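PDB 6CCA: DisA protein from Sorangium cellulosum, which probably transfers methyl groups to the alpha-carbon of polyketide intermediates on the disorazol assembly line, as a gem-dimethylating carbon methyltransferase. Local coordinates for residues D59-F64 and P153-L158. Residues are numbered along the deposited sequence; the frame is centred on the assembly and turned at random.
Sequences DALERF and PYVRLL
The rings of Phe64 and Tyr154 each meet a leucine methyl from the facing helix, and both methyls arrive obliquely. Leu158 CD1 approaches the Phe64 ring at CE2, 4.2 Å away, whereas Leu61 CD2 settles at the root of the Tyr154 ring, 3.7 Å from Tyr154 CB and slightly farther from CG. Phe58 and Phe343 both pack edge-to-face with the tyrosine ring, Leu191 of helix 189-192 also touches this side chain, and its hydroxyl, led away from residues 59-64, is hydrogen-bonded to Asn195 OD1. Ring packing and a polar anchor together should restrict the rotation of this side chain.

Leu61 illustrates how one branched residue can serve several neighbours. Its CG stands anti to the backbone N (chi1 180°), which sends the fork toward helix 152-163, where its two methyls meet different residues. While CD2 takes Tyr154, crossing that side chain at about a right angle, CD1 lies 4.0 Å from Val155 CG2 and equally 4.0 Å from Leu158 CD1. Leu158 CD1 therefore bridges Leu61 and Phe64, residues almost one turn apart on their helix.

No hydrogen bond spans the interface; five buried side chains meet through carbon alone. The short helical axes run nearly parallel, at 10°, but remain 11.2 Å apart, so the gap is bridged by side-chain methyls and a ring, with Tyr154 met at its CB, and the two segments bury a modest 222 Å². Helix 135-146 contributes Met142 against Val155 and Leu145 against Phe64, while Phe343 and Leu346 of helix 342-346 cover Leu158. The near-parallel pair, with helices packing around it, is an apolar helix-helix core contact in the mainly helical N-terminal region, where helix 342-346, following sheet strand 330-337, joins the core.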
loop_
_atom_site.group_PDB
_atom_site.type_symbol
_atom_site.label_atom_id
_atom_site.label_comp_id
_atom_site.label_asym_id
_atom_site.label_seq_id
_atom_site.Cartn_x
_atom_site.Cartn_y
_atom_site.Cartn_z
ATOM N N ASP A 59 -1.732 -14.805 9.833
ATOM C CA ASP A 59 -1.183 -14.831 11.203
ATOM C C ASP A 59 0.104 -15.587 11.259
ATOM O O ASP A 59 1.095 -15.113 11.871
ATOM C CB ASP A 59 -2.191 -15.423 12.246
ATOM C CG ASP A 59 -3.399 -14.519 12.523
ATOM O OD1 ASP A 59 -3.413 -13.342 12.138
ATOM O OD2 ASP A 59 -4.399 -15.075 13.028
ATOM N N ALA A 60 0.173 -16.717 10.561
ATOM C CA ALA A 60 1.394 -17.482 10.531
ATOM C C ALA A 60 2.509 -16.777 9.764
ATOM O O ALA A 60 3.712 -16.875 10.108
ATOM C CB ALA A 60 1.163 -18.867 9.911
ATOM N N LEU A 61 2.131 -16.035 8.728
ATOM C CA LEU A 61 3.112 -15.186 8.020
ATOM C C LEU A 61 3.762 -14.176 8.956
ATOM O O LEU A 61 4.956 -13.920 8.861
ATOM C CB LEU A 61 2.440 -14.577 6.775
ATOM C CG LEU A 61 3.303 -13.669 5.926
ATOM C CD1 LEU A 61 4.406 -14.433 5.270
ATOM C CD2 LEU A 61 2.490 -12.993 4.887
ATOM N N GLU A 62 2.996 -13.620 9.870
ATOM C CA GLU A 62 3.534 -12.657 10.816
ATOM C C GLU A 62 4.572 -13.282 11.757
ATOM O O GLU A 62 5.603 -12.734 11.994
ATOM C CB GLU A 62 2.427 -12.024 11.661
ATOM C CG GLU A 62 1.805 -10.813 11.042
ATOM C CD GLU A 62 2.514 -9.514 11.449
ATOM O OE1 GLU A 62 2.296 -8.948 12.533
ATOM O OE2 GLU A 62 3.289 -9.111 10.688
ATOM N N ARG A 63 4.236 -14.430 12.303
ATOM C CA ARG A 63 5.123 -15.130 13.201
ATOM C C ARG A 63 6.403 -15.561 12.465
ATOM O O ARG A 63 7.452 -15.388 12.945
ATOM C CB ARG A 63 4.430 -16.319 13.849
ATOM C CG ARG A 63 3.309 -15.983 14.832
ATOM C CD ARG A 63 3.518 -14.723 15.686
ATOM N NE ARG A 63 2.518 -13.727 15.300
ATOM C CZ ARG A 63 2.616 -12.409 15.393
ATOM N NH1 ARG A 63 3.636 -11.796 15.918
ATOM N NH2 ARG A 63 1.636 -11.700 14.907
ATOM N N PHE A 64 6.247 -16.092 11.286
ATOM C CA PHE A 64 7.373 -16.425 10.451
ATOM C C PHE A 64 8.312 -15.226 10.237
ATOM O O PHE A 64 9.495 -15.358 10.309
ATOM C CB PHE A 64 6.861 -17.001 9.146
ATOM C CG PHE A 64 7.913 -17.208 8.097
ATOM C CD1 PHE A 64 8.838 -18.207 8.216
ATOM C CD2 PHE A 64 7.928 -16.441 6.970
ATOM C CE1 PHE A 64 9.780 -18.402 7.266
ATOM C CE2 PHE A 64 8.870 -16.642 5.994
ATOM C CZ PHE A 64 9.792 -17.637 6.145
ATOM N N PRO A 153 3.079 -16.037 -2.366
ATOM C CA PRO A 153 3.941 -15.010 -2.983
ATOM C C PRO A 153 4.601 -14.073 -1.991
ATOM O O PRO A 153 5.688 -13.573 -2.259
ATOM C CB PRO A 153 2.991 -14.226 -3.880
ATOM C CG PRO A 153 1.628 -14.560 -3.346
ATOM C CD PRO A 153 1.689 -15.937 -2.842
ATOM N N TYR A 154 3.968 -13.918 -0.822
ATOM C CA TYR A 154 4.553 -13.143 0.272
ATOM C C TYR A 154 5.757 -13.912 0.861
ATOM O O TYR A 154 6.813 -13.316 1.097
ATOM C CB TYR A 154 3.515 -12.866 1.359
ATOM C CG TYR A 154 2.273 -12.148 0.824
ATOM C CD1 TYR A 154 1.258 -12.866 0.195
ATOM C CD2 TYR A 154 2.110 -10.816 0.957
ATOM C CE1 TYR A 154 0.176 -12.272 -0.355
ATOM C CE2 TYR A 154 1.009 -10.157 0.394
ATOM C CZ TYR A 154 0.027 -10.893 -0.246
ATOM O OH TYR A 154 -1.134 -10.352 -0.820
ATOM N N VAL A 155 5.595 -15.210 1.042
ATOM C CA VAL A 155 6.663 -16.076 1.571
ATOM C C VAL A 155 7.860 -16.024 0.606
ATOM O O VAL A 155 9.018 -15.811 0.996
ATOM C CB VAL A 155 6.179 -17.514 1.773
ATOM C CG1 VAL A 155 7.322 -18.448 2.108
ATOM C CG2 VAL A 155 5.143 -17.549 2.894
ATOM N N ARG A 156 7.554 -16.198 -0.675
ATOM C CA ARG A 156 8.562 -16.137 -1.724
ATOM C C ARG A 156 9.355 -14.835 -1.656
ATOM O O ARG A 156 10.586 -14.852 -1.630
ATOM C CB ARG A 156 7.912 -16.284 -3.102
ATOM C CG ARG A 156 7.663 -17.724 -3.520
ATOM C CD ARG A 156 7.329 -17.819 -5.000
ATOM N NE ARG A 156 8.442 -17.384 -5.840
ATOM C CZ ARG A 156 8.427 -16.288 -6.591
ATOM N NH1 ARG A 156 7.354 -15.508 -6.607
ATOM N NH2 ARG A 156 9.484 -15.970 -7.325
ATOM N N LEU A 157 8.650 -13.708 -1.628
ATOM C CA LEU A 157 9.312 -12.416 -1.570
ATOM C C LEU A 157 10.199 -12.287 -0.293
ATOM O O LEU A 157 11.292 -11.761 -0.345
ATOM C CB LEU A 157 8.269 -11.300 -1.582
ATOM C CG LEU A 157 8.908 -9.909 -1.431
ATOM C CD1 LEU A 157 9.945 -9.699 -2.518
ATOM C CD2 LEU A 157 7.878 -8.770 -1.490
ATOM N N LEU A 158 9.648 -12.648 0.882
ATOM C CA LEU A 158 10.444 -12.562 2.113
ATOM C C LEU A 158 11.683 -13.421 2.017
ATOM O O LEU A 158 12.742 -13.036 2.488
ATOM C CB LEU A 158 9.643 -13.019 3.302
ATOM C CG LEU A 158 8.560 -12.075 3.764
ATOM C CD1 LEU A 158 7.941 -12.653 4.989
ATOM C CD2 LEU A 158 9.179 -10.722 4.171
#